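Local coordinates for glycoside transferase (Listeria monocytogenes, PDB 6R2M), which probably acts outside the cell as a glycoside hydrolase on exopolysaccharide, at residues Lys67-Gln72 / Glu108-Ala113; His75-Phe80 / Lys123-Lys128; Asn208-Met213 / Tyr265-Gln270; Asn232-Glu237 / Gly242-Arg247. All blocks are in the same frame, centred on the assembly; numbering follows the deposited sequence.

Contact 1: residues Lys67-Gln72 / Glu108-Ala113; sequences KTFQEQ and EALYQA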
# COMPACT_ATOMS: atom_id res chain seq x y z
N LYS A 67 12.76 11.39 14.27
CA LYS A 67 12.54 10.88 15.62
C LYS A 67 11.35 9.93 15.67
O LYS A 67 11.45 8.82 16.21
CB LYS A 67 12.34 12.03 16.60
CG LYS A 67 11.86 11.60 17.96
CD LYS A 67 11.78 12.80 18.89
CE LYS A 67 11.15 12.43 20.23
NZ LYS A 67 9.72 12.05 20.06
N THR A 68 10.21 10.34 15.10
CA THR A 68 9.06 9.44 15.11
C THR A 68 9.31 8.23 14.20
O THR A 68 8.87 7.13 14.53
CB THR A 68 7.78 10.19 14.72
OG1 THR A 68 7.70 11.40 15.49
CG2 THR A 68 6.52 9.34 15.02
N PHE A 69 10.04 8.41 13.10
CA PHE A 69 10.37 7.27 12.24
C PHE A 69 11.15 6.21 13.02
O PHE A 69 10.84 5.02 12.93
CB PHE A 69 11.17 7.75 11.02
CG PHE A 69 11.40 6.66 10.01
CD1 PHE A 69 12.51 5.84 10.11
CD2 PHE A 69 10.47 6.41 8.99
CE1 PHE A 69 12.71 4.81 9.21
CE2 PHE A 69 10.67 5.37 8.09
CZ PHE A 69 11.79 4.56 8.19
N GLN A 70 12.18 6.62 13.76
CA GLN A 70 12.96 5.64 14.53
C GLN A 70 12.12 4.99 15.62
O GLN A 70 12.30 3.80 15.91
CB GLN A 70 14.21 6.32 15.11
CG GLN A 70 15.04 5.43 16.06
CD GLN A 70 15.50 4.14 15.43
OE1 GLN A 70 15.90 4.11 14.28
NE2 GLN A 70 15.46 3.05 16.20
N GLU A 71 11.19 5.74 16.22
CA GLU A 71 10.31 5.13 17.21
C GLU A 71 9.50 4.01 16.58
O GLU A 71 9.32 2.95 17.19
CB GLU A 71 9.38 6.17 17.83
CG GLU A 71 10.08 7.03 18.87
CD GLU A 71 9.33 8.29 19.19
OE1 GLU A 71 8.26 8.51 18.59
OE2 GLU A 71 9.82 9.07 20.03
N GLN A 72 9.05 4.21 15.34
CA GLN A 72 8.34 3.17 14.62
C GLN A 72 9.25 2.00 14.27
O GLN A 72 8.82 0.85 14.37
CB GLN A 72 7.69 3.75 13.36
CG GLN A 72 6.62 4.78 13.70
CD GLN A 72 5.59 4.22 14.67
OE1 GLN A 72 4.94 3.22 14.39
NE2 GLN A 72 5.42 4.88 15.81
N GLU A 108 10.73 -0.27 1.29
CA GLU A 108 10.81 0.97 0.53
C GLU A 108 10.94 2.18 1.45
O GLU A 108 11.75 3.07 1.20
CB GLU A 108 9.57 1.13 -0.36
CG GLU A 108 9.71 0.39 -1.67
CD GLU A 108 10.84 0.95 -2.52
OE1 GLU A 108 10.73 2.11 -2.96
OE2 GLU A 108 11.83 0.24 -2.74
N ALA A 109 10.18 2.20 2.54
CA ALA A 109 10.27 3.32 3.47
C ALA A 109 11.65 3.39 4.11
O ALA A 109 12.21 4.48 4.26
CB ALA A 109 9.17 3.18 4.53
N LEU A 110 12.23 2.24 4.45
CA LEU A 110 13.56 2.21 5.03
C LEU A 110 14.61 2.71 4.06
O LEU A 110 15.54 3.43 4.46
CB LEU A 110 13.89 0.79 5.48
CG LEU A 110 13.20 0.35 6.78
CD1 LEU A 110 13.35 -1.15 6.90
CD2 LEU A 110 13.78 1.03 8.01
N TYR A 111 14.52 2.31 2.78
CA TYR A 111 15.48 2.81 1.80
C TYR A 111 15.39 4.32 1.67
O TYR A 111 16.41 5.02 1.65
CB TYR A 111 15.24 2.15 0.44
CG TYR A 111 15.74 0.73 0.32
CD1 TYR A 111 17.06 0.40 0.59
CD2 TYR A 111 14.89 -0.28 -0.09
CE1 TYR A 111 17.51 -0.89 0.46
CE2 TYR A 111 15.32 -1.58 -0.22
CZ TYR A 111 16.63 -1.87 0.05
OH TYR A 111 17.07 -3.17 -0.09
N GLN A 112 14.16 4.84 1.58
CA GLN A 112 13.98 6.29 1.45
C GLN A 112 14.45 7.02 2.70
O GLN A 112 15.09 8.07 2.60
CB GLN A 112 12.51 6.61 1.18
CG GLN A 112 12.00 6.08 -0.15
CD GLN A 112 12.76 6.66 -1.32
OE1 GLN A 112 13.18 5.93 -2.23
NE2 GLN A 112 12.94 7.97 -1.31
N ALA A 113 14.19 6.44 3.88
CA ALA A 113 14.63 7.03 5.14
C ALA A 113 16.15 7.01 5.28
O ALA A 113 16.73 7.92 5.87
CB ALA A 113 13.97 6.30 6.31

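Contact 2: residues His75-Phe80 / Lys123-Lys128; sequences HLEKNF and KKMADK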
# COMPACT_ATOMS: atom_id res chain seq x y z
N HIS A 75 9.39 -0.17 17.28
CA HIS A 75 8.19 -1.00 17.44
C HIS A 75 8.17 -2.12 16.42
O HIS A 75 7.73 -3.24 16.71
CB HIS A 75 6.92 -0.15 17.31
CG HIS A 75 6.67 0.77 18.46
ND1 HIS A 75 6.64 0.34 19.77
CD2 HIS A 75 6.44 2.10 18.49
CE1 HIS A 75 6.41 1.38 20.56
NE2 HIS A 75 6.28 2.46 19.81
N LEU A 76 8.60 -1.82 15.20
CA LEU A 76 8.70 -2.86 14.18
C LEU A 76 9.62 -3.98 14.62
O LEU A 76 9.29 -5.17 14.50
CB LEU A 76 9.17 -2.23 12.86
CG LEU A 76 9.13 -3.12 11.63
CD1 LEU A 76 7.68 -3.35 11.21
CD2 LEU A 76 9.95 -2.48 10.51
N GLU A 77 10.79 -3.63 15.14
CA GLU A 77 11.77 -4.64 15.53
C GLU A 77 11.28 -5.47 16.69
O GLU A 77 11.52 -6.68 16.74
CB GLU A 77 13.11 -3.98 15.87
CG GLU A 77 13.80 -3.41 14.66
CD GLU A 77 14.96 -2.52 15.03
OE1 GLU A 77 14.96 -1.98 16.15
OE2 GLU A 77 15.87 -2.36 14.18
N LYS A 78 10.58 -4.85 17.64
CA LYS A 78 10.20 -5.57 18.84
C LYS A 78 8.91 -6.36 18.69
O LYS A 78 8.70 -7.32 19.45
CB LYS A 78 10.08 -4.60 20.01
CG LYS A 78 11.38 -3.84 20.26
CD LYS A 78 11.62 -3.59 21.74
CE LYS A 78 12.42 -2.32 21.96
NZ LYS A 78 11.51 -1.17 22.20
N ASN A 79 8.05 -6.01 17.74
CA ASN A 79 6.73 -6.63 17.67
C ASN A 79 6.43 -7.34 16.36
O ASN A 79 5.53 -8.17 16.34
CB ASN A 79 5.63 -5.59 17.92
CG ASN A 79 5.69 -4.99 19.30
OD1 ASN A 79 5.17 -5.55 20.26
ND2 ASN A 79 6.36 -3.84 19.43
N PHE A 80 7.15 -7.03 15.28
CA PHE A 80 6.79 -7.57 13.97
C PHE A 80 7.87 -8.45 13.36
O PHE A 80 7.53 -9.45 12.70
CB PHE A 80 6.49 -6.43 12.99
CG PHE A 80 5.23 -5.66 13.29
CD1 PHE A 80 5.24 -4.58 14.16
CD2 PHE A 80 4.02 -6.01 12.69
CE1 PHE A 80 4.08 -3.86 14.43
CE2 PHE A 80 2.85 -5.29 12.96
CZ PHE A 80 2.89 -4.22 13.83
N LYS A 123 19.20 1.26 5.38
CA LYS A 123 19.33 0.63 4.05
C LYS A 123 19.76 -0.82 4.23
O LYS A 123 19.27 -1.64 3.54
CB LYS A 123 20.41 1.34 3.22
CG LYS A 123 20.74 0.74 1.86
CD LYS A 123 21.53 1.70 1.05
CE LYS A 123 21.40 1.53 -0.45
NZ LYS A 123 22.08 0.27 -0.80
N LYS A 124 20.68 -1.06 5.15
CA LYS A 124 21.15 -2.43 5.34
C LYS A 124 20.07 -3.30 5.96
O LYS A 124 19.98 -4.49 5.64
CB LYS A 124 22.42 -2.46 6.20
CG LYS A 124 23.52 -1.52 5.73
CD LYS A 124 23.75 -1.58 4.23
CE LYS A 124 24.85 -0.60 3.79
NZ LYS A 124 25.29 -0.84 2.37
N MET A 125 19.24 -2.70 6.82
CA MET A 125 18.09 -3.41 7.36
C MET A 125 17.12 -3.81 6.26
O MET A 125 16.65 -4.95 6.22
CB MET A 125 17.39 -2.54 8.41
CG MET A 125 16.16 -3.17 9.01
SD MET A 125 15.48 -2.06 10.29
CE MET A 125 13.96 -2.88 10.70
N ALA A 126 16.84 -2.89 5.34
CA ALA A 126 15.92 -3.19 4.25
C ALA A 126 16.50 -4.25 3.32
O ALA A 126 15.76 -5.13 2.85
CB ALA A 126 15.59 -1.91 3.48
N ASP A 127 17.81 -4.19 3.05
CA ASP A 127 18.47 -5.22 2.23
C ASP A 127 18.19 -6.60 2.79
O ASP A 127 17.88 -7.55 2.05
CB ASP A 127 19.99 -5.00 2.19
CG ASP A 127 20.45 -3.85 1.29
OD1 ASP A 127 19.68 -3.29 0.49
OD2 ASP A 127 21.67 -3.51 1.39
N LYS A 128 18.34 -6.74 4.11
CA LYS A 128 18.25 -8.05 4.75
C LYS A 128 16.83 -8.57 4.70
O LYS A 128 16.59 -9.73 4.35
CB LYS A 128 18.74 -7.97 6.21
CG LYS A 128 20.15 -7.48 6.41
CD LYS A 128 21.00 -7.64 5.18
CE LYS A 128 22.27 -6.82 5.27
NZ LYS A 128 22.20 -5.55 4.62

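Contact 3: residues Asn208-Met213 / Tyr265-Gln270; sequences NMIDQM and YAFLTQ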
# COMPACT_ATOMS: atom_id res chain seq x y z
N ASN A 208 -13.22 -5.14 -5.67
CA ASN A 208 -12.89 -4.08 -4.72
C ASN A 208 -11.96 -3.08 -5.42
O ASN A 208 -10.88 -3.46 -5.87
CB ASN A 208 -12.22 -4.69 -3.49
CG ASN A 208 -11.98 -3.69 -2.39
OD1 ASN A 208 -11.53 -2.58 -2.63
ND2 ASN A 208 -12.29 -4.09 -1.16
N MET A 209 -12.39 -1.82 -5.52
CA MET A 209 -11.63 -0.87 -6.33
C MET A 209 -10.31 -0.45 -5.68
O MET A 209 -9.45 0.08 -6.39
CB MET A 209 -12.50 0.35 -6.64
CG MET A 209 -13.63 0.04 -7.63
SD MET A 209 -13.03 -0.50 -9.26
CE MET A 209 -12.53 1.07 -9.93
N ILE A 210 -10.13 -0.65 -4.37
CA ILE A 210 -8.79 -0.49 -3.80
C ILE A 210 -7.83 -1.45 -4.48
O ILE A 210 -6.75 -1.06 -4.95
CB ILE A 210 -8.80 -0.73 -2.28
CG1 ILE A 210 -9.63 0.34 -1.58
CG2 ILE A 210 -7.35 -0.75 -1.75
CD1 ILE A 210 -9.70 0.12 -0.06
N ASP A 211 -8.20 -2.73 -4.54
CA ASP A 211 -7.33 -3.72 -5.16
C ASP A 211 -7.17 -3.45 -6.65
O ASP A 211 -6.06 -3.52 -7.19
CB ASP A 211 -7.86 -5.12 -4.89
CG ASP A 211 -8.08 -5.37 -3.41
OD1 ASP A 211 -7.34 -4.78 -2.60
OD2 ASP A 211 -8.98 -6.16 -3.06
N GLN A 212 -8.27 -3.08 -7.32
CA GLN A 212 -8.18 -2.76 -8.74
C GLN A 212 -7.23 -1.59 -9.00
O GLN A 212 -6.46 -1.62 -9.96
CB GLN A 212 -9.56 -2.47 -9.31
CG GLN A 212 -10.51 -3.68 -9.33
CD GLN A 212 -10.15 -4.68 -10.43
OE1 GLN A 212 -9.81 -4.28 -11.53
NE2 GLN A 212 -10.24 -5.98 -10.13
N MET A 213 -7.29 -0.54 -8.16
CA MET A 213 -6.40 0.60 -8.39
C MET A 213 -4.95 0.21 -8.17
O MET A 213 -4.06 0.66 -8.91
CB MET A 213 -6.76 1.78 -7.47
CG MET A 213 -8.03 2.54 -7.84
SD MET A 213 -8.13 3.04 -9.57
CE MET A 213 -6.54 3.87 -9.78
N TYR A 265 -9.97 7.07 -3.85
CA TYR A 265 -9.67 8.39 -4.40
C TYR A 265 -8.20 8.77 -4.22
O TYR A 265 -7.64 9.46 -5.09
CB TYR A 265 -10.57 9.44 -3.78
CG TYR A 265 -11.99 9.36 -4.30
CD1 TYR A 265 -12.23 9.22 -5.67
CD2 TYR A 265 -13.08 9.45 -3.45
CE1 TYR A 265 -13.53 9.14 -6.17
CE2 TYR A 265 -14.40 9.38 -3.94
CZ TYR A 265 -14.60 9.23 -5.31
OH TYR A 265 -15.89 9.17 -5.79
N ALA A 266 -7.56 8.34 -3.13
CA ALA A 266 -6.13 8.60 -3.00
C ALA A 266 -5.35 7.91 -4.10
O ALA A 266 -4.48 8.52 -4.75
CB ALA A 266 -5.64 8.15 -1.62
N PHE A 267 -5.68 6.65 -4.39
CA PHE A 267 -4.95 5.92 -5.42
C PHE A 267 -5.31 6.40 -6.82
O PHE A 267 -4.45 6.41 -7.69
CB PHE A 267 -5.19 4.43 -5.29
CG PHE A 267 -4.66 3.85 -4.01
CD1 PHE A 267 -3.66 4.49 -3.30
CD2 PHE A 267 -5.19 2.68 -3.50
CE1 PHE A 267 -3.19 3.96 -2.11
CE2 PHE A 267 -4.73 2.14 -2.33
CZ PHE A 267 -3.71 2.78 -1.62
N LEU A 268 -6.57 6.82 -7.05
CA LEU A 268 -6.92 7.44 -8.33
C LEU A 268 -6.11 8.71 -8.57
O LEU A 268 -5.66 8.96 -9.69
CB LEU A 268 -8.40 7.77 -8.38
CG LEU A 268 -9.33 6.64 -8.76
CD1 LEU A 268 -10.74 7.04 -8.40
CD2 LEU A 268 -9.20 6.39 -10.26
N THR A 269 -5.98 9.55 -7.54
CA THR A 269 -5.21 10.77 -7.68
C THR A 269 -3.77 10.47 -8.05
O THR A 269 -3.22 11.06 -8.99
CB THR A 269 -5.32 11.56 -6.38
OG1 THR A 269 -6.70 11.90 -6.18
CG2 THR A 269 -4.48 12.83 -6.44
N GLN A 270 -3.16 9.48 -7.37
CA GLN A 270 -1.80 9.05 -7.71
C GLN A 270 -1.73 8.51 -9.14
O GLN A 270 -0.78 8.81 -9.88
CB GLN A 270 -1.33 7.97 -6.74
CG GLN A 270 -1.26 8.43 -5.30
CD GLN A 270 -0.97 7.29 -4.34
OE1 GLN A 270 -0.33 6.31 -4.69
NE2 GLN A 270 -1.47 7.41 -3.12

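Contact 4: residues Asn232-Glu237 / Gly242-Arg247; sequences NFLQTE and GKVYAR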
# COMPACT_ATOMS: atom_id res chain seq x y z
N ASN A 232 -10.46 3.25 -19.38
CA ASN A 232 -11.71 3.76 -19.94
C ASN A 232 -12.85 3.66 -18.93
O ASN A 232 -13.67 4.57 -18.83
CB ASN A 232 -12.08 3.01 -21.21
CG ASN A 232 -13.47 3.35 -21.69
OD1 ASN A 232 -14.40 2.55 -21.54
ND2 ASN A 232 -13.63 4.54 -22.25
N PHE A 233 -12.91 2.56 -18.18
CA PHE A 233 -13.94 2.46 -17.14
C PHE A 233 -13.83 3.63 -16.17
O PHE A 233 -14.83 4.26 -15.82
CB PHE A 233 -13.81 1.13 -16.40
CG PHE A 233 -14.80 0.98 -15.29
CD1 PHE A 233 -16.11 0.66 -15.57
CD2 PHE A 233 -14.43 1.17 -13.97
CE1 PHE A 233 -17.05 0.53 -14.55
CE2 PHE A 233 -15.35 1.03 -12.94
CZ PHE A 233 -16.66 0.71 -13.24
N LEU A 234 -12.62 3.93 -15.71
CA LEU A 234 -12.44 5.03 -14.77
C LEU A 234 -12.91 6.34 -15.38
O LEU A 234 -13.62 7.12 -14.74
CB LEU A 234 -10.97 5.13 -14.34
CG LEU A 234 -10.38 3.98 -13.53
CD1 LEU A 234 -8.92 4.26 -13.22
CD2 LEU A 234 -11.16 3.73 -12.24
N GLN A 235 -12.51 6.60 -16.64
CA GLN A 235 -12.88 7.85 -17.28
C GLN A 235 -14.38 7.98 -17.44
O GLN A 235 -14.95 9.06 -17.20
CB GLN A 235 -12.17 7.97 -18.64
CG GLN A 235 -10.68 8.29 -18.51
CD GLN A 235 -9.95 8.19 -19.83
OE1 GLN A 235 -10.54 7.84 -20.86
NE2 GLN A 235 -8.65 8.48 -19.82
N THR A 236 -15.06 6.89 -17.83
CA THR A 236 -16.50 6.99 -18.08
C THR A 236 -17.29 7.08 -16.78
O THR A 236 -18.34 7.74 -16.74
CB THR A 236 -16.98 5.82 -18.93
OG1 THR A 236 -16.79 4.58 -18.23
CG2 THR A 236 -16.23 5.77 -20.26
N GLU A 237 -16.81 6.46 -15.70
CA GLU A 237 -17.45 6.64 -14.40
C GLU A 237 -17.34 8.09 -13.94
O GLU A 237 -18.33 8.71 -13.53
CB GLU A 237 -16.81 5.71 -13.35
CG GLU A 237 -17.28 4.27 -13.43
CD GLU A 237 -18.77 4.13 -13.17
OE1 GLU A 237 -19.20 4.10 -11.99
OE2 GLU A 237 -19.52 4.07 -14.17
N GLY A 242 -19.34 11.62 -11.88
CA GLY A 242 -18.54 12.47 -11.03
C GLY A 242 -17.98 11.77 -9.82
O GLY A 242 -17.60 12.43 -8.85
N LYS A 243 -17.93 10.44 -9.84
CA LYS A 243 -17.46 9.63 -8.73
C LYS A 243 -16.88 8.34 -9.29
O LYS A 243 -17.17 7.95 -10.43
CB LYS A 243 -18.58 9.26 -7.75
CG LYS A 243 -19.31 10.41 -7.09
CD LYS A 243 -20.43 9.86 -6.22
CE LYS A 243 -21.16 10.97 -5.48
NZ LYS A 243 -22.18 10.39 -4.57
N VAL A 244 -16.11 7.65 -8.46
CA VAL A 244 -15.78 6.25 -8.67
C VAL A 244 -16.13 5.52 -7.38
O VAL A 244 -15.73 5.95 -6.30
CB VAL A 244 -14.30 6.04 -9.05
CG1 VAL A 244 -13.97 4.55 -9.16
CG2 VAL A 244 -13.96 6.75 -10.38
N TYR A 245 -16.92 4.47 -7.49
CA TYR A 245 -17.44 3.84 -6.29
C TYR A 245 -16.46 2.82 -5.72
O TYR A 245 -15.52 2.39 -6.39
CB TYR A 245 -18.79 3.20 -6.59
CG TYR A 245 -19.83 4.26 -6.88
CD1 TYR A 245 -20.37 5.01 -5.86
CD2 TYR A 245 -20.22 4.54 -8.19
CE1 TYR A 245 -21.31 6.00 -6.12
CE2 TYR A 245 -21.17 5.52 -8.45
CZ TYR A 245 -21.70 6.24 -7.41
OH TYR A 245 -22.64 7.23 -7.68
N ALA A 246 -16.68 2.45 -4.45
CA ALA A 246 -15.75 1.59 -3.74
C ALA A 246 -15.75 0.16 -4.26
O ALA A 246 -14.71 -0.50 -4.23
CB ALA A 246 -16.07 1.59 -2.25
N ARG A 247 -16.91 -0.35 -4.69
CA ARG A 247 -17.01 -1.73 -5.14
C ARG A 247 -18.01 -1.83 -6.28
O ARG A 247 -19.02 -1.13 -6.27
CB ARG A 247 -17.47 -2.66 -4.01
CG ARG A 247 -16.48 -2.83 -2.88
CD ARG A 247 -17.12 -3.47 -1.70
NE ARG A 247 -16.14 -3.79 -0.66
CZ ARG A 247 -15.89 -3.03 0.40
NH1 ARG A 247 -16.53 -1.88 0.56
NH2 ARG A 247 -14.98 -3.41 1.29

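Contact 1: residues Lys67-Gln72 / Glu108-Ala113
F69 provides the whole of the 67-72 side of this contact, laying its ring against A109, L110 and A113 of the opposing helix. The contact is apolar, and no hydrogen bond or salt bridge crosses it. The tightest element is a CH-pi contact: A113 CB sits over one face of the F69 ring, 28° off the ring normal, 3.7 Å from the centroid and 3.4 Å from F69 CZ. The methyl is therefore displaced toward the rim, on the CE1-CZ side. Ordinary van der Waals packing completes the set. L110 CD2 meets the ring at its edge, 4.1 Å from F69 CZ, the two side chains lying roughly at right angles, while the backbone oxygen A109 O approaches F69 CZ obliquely at 4.0 Å. With F69 CG anti to the backbone N (chi1 -173°), the ring projects far enough to bridge axes that come no closer than 12.2 Å. Outside the two segments, Y122 of helix 120-136 packs edge-to-face on F69 and bonds through its OH to Q70 OE1, and M57 and V61 of helix 50-62 also touch F69. Within 67-72, K67 NZ and E71 OE2, one turn apart, form a salt bridge of 3.0 Å, the ammonium on the syn side of the carboxylate but tilted out of its plane. The helices run largely antiparallel, at 141°, and share 146 Å² of buried surface. A single aromatic side chain spanning two widely spaced helices is found in all-alpha domains, consistent with the alpha/alpha-barrel fold of related glycoside hydrolases.

Contact 2: residues His75-Phe80 / Lys123-Lys128
M125 reaches L76 and E77 through the far end of its side chain. Its CB points toward helix 66-79, yet neither CB nor CG comes within 4.2 Å of the opposite segment. The chain is fully extended, with CG anti to the backbone N (chi1 178°), and this carries the sulfur and methyl across a gap of 10.4 Å between the CA atoms of E77 and M125. M125 SD is the first atom to make contact, 3.9 Å from E77 OE2; this is a van der Waals approach, with no hydrogen bond across the segments. The terminal methyl then wedges between two side chains: M125 CE lies 4.0 Å from L76 CD2 on the buried side and 4.0 Å from E77 CG on the exposed side. I81, just beyond helix 66-79, touches both L76 and M125. The arrangement belongs to helix-helix packing in an alpha-helical domain, where helix 66-79 meets helix 120-136 close to the surface and helix 100-116 contributes I106 against L76. E77 runs extended beyond CG and crosses the methionine obliquely, while its carboxylate stays toward the surface. Within 75-80, N79 ND2 donates to H75 O over 3.1 Å at a fairly straight 159°, in the carbonyl plane and on a lone pair. H75 O also accepts from N79 N, but it is the ND2 bond, with H75 O close to the N79 amide plane, that would hold the amide's rotation. On the other helix, K128 folds back and its NZ donates to K124 O at 2.7 Å, with D127 OD2 only a long 3.9 Å ion-pair partner of K128 NZ.

Contact 3: residues Asn208-Met213 / Tyr265-Gln270
I210 and M213, one turn apart on helix 209-223, press against F267 and L268 of helix 262-274. Segment 208-213 opens at N208, the N-cap residue, whose OD1 accepts from I210 N at 3.0 Å in the plane of the amide carbonyl; the N-H...O angle of 138° makes this a bent but clear capping bond. Next, M209 packs on V244 and V264 beside the contact. The branched I210 then uses its CG2, anti to the backbone N, to meet the F267 ring at its edge, CG2 lying 3.9 Å from F267 CE2. Q212 faces another way, its OE1 accepting from F190 N. M213 closes the walk and buries the most area. Its CB lies 3.8 Å from F267 CB, and the bends at chi2 (-50°) and chi3 curl the thioether back over L268, with M213 SD 3.6 Å and M213 CE 3.7 Å from L268 CD2. Methionine and leucine cross at about a right angle. Across the interface there is no hydrogen bond, and the 215 Å² buried comes from side-chain packing. The short axes lie 9.5 Å apart at 20°, so the helices run nearly parallel in the same direction. Between them in the chain comes helix 228-241, whose 232-237 part runs roughly opposite to 209-213. Such an alternation is consistent with an alpha/alpha barrel, as in related glycoside hydrolases.

Contact 4: residues Asn232-Glu237 / Gly242-Arg247
E237 OE1, which lies at the edge of the Y245 ring, is gripped from outside the two segments by a salt bridge from K241 NZ and a hydrogen bond with Y248 OH. Its approach to Y245 CD2, at 4.0 Å, is plain van der Waals contact, with carboxylate and ring planes 53° apart. The bend at chi2 (-62°) folds the E237 carboxylate back toward these partners, while its CG rests 3.6 Å above one face of the F233 ring, toward the rim. The apolar part of the contact is V244: E237 CB lies 4.2 Å from V244 CG2, and L234 CD2 is 4.2 Å from V244 CG1. Backbone bonding is thin. G242 N makes only a weak hydrogen bond to E237 O, 3.5 Å long with an angle of 121°. G242 is the first residue to leave the helix, with positive phi, and the chain after it passes beside 232-237, steeply inclined to it and partly doubling back. V244, packed against M209 and L268, and bonded through its N to Y265 OH, thus lies between helices 228-241, 209-223 and 262-274, just before strand 247-249.

How the contacts relate
Contacts 1 and 2 lie on one side of the chain's centre, contacts 3 and 4 on the other, 25 Å or more between centres. Contacts 1 and 2 both use helix 66-79 and alternate along the chain; Y111 OH, probably hydrogen-bonded to D127 OD1, joins their partner helices. Contact 4 is nested within the span closed by contact 3, and the probable bonds M209 N to A246 O and Y265 OH with V244 N tie the pair. Contact 3 is the most central and purely apolar; contact 1 is buried but farther out, on an aromatic ring. Contact 2 nears the surface and mixes methionine with a carboxylate, while contact 4 adds a buried, probably charged carboxylate and a backbone turn.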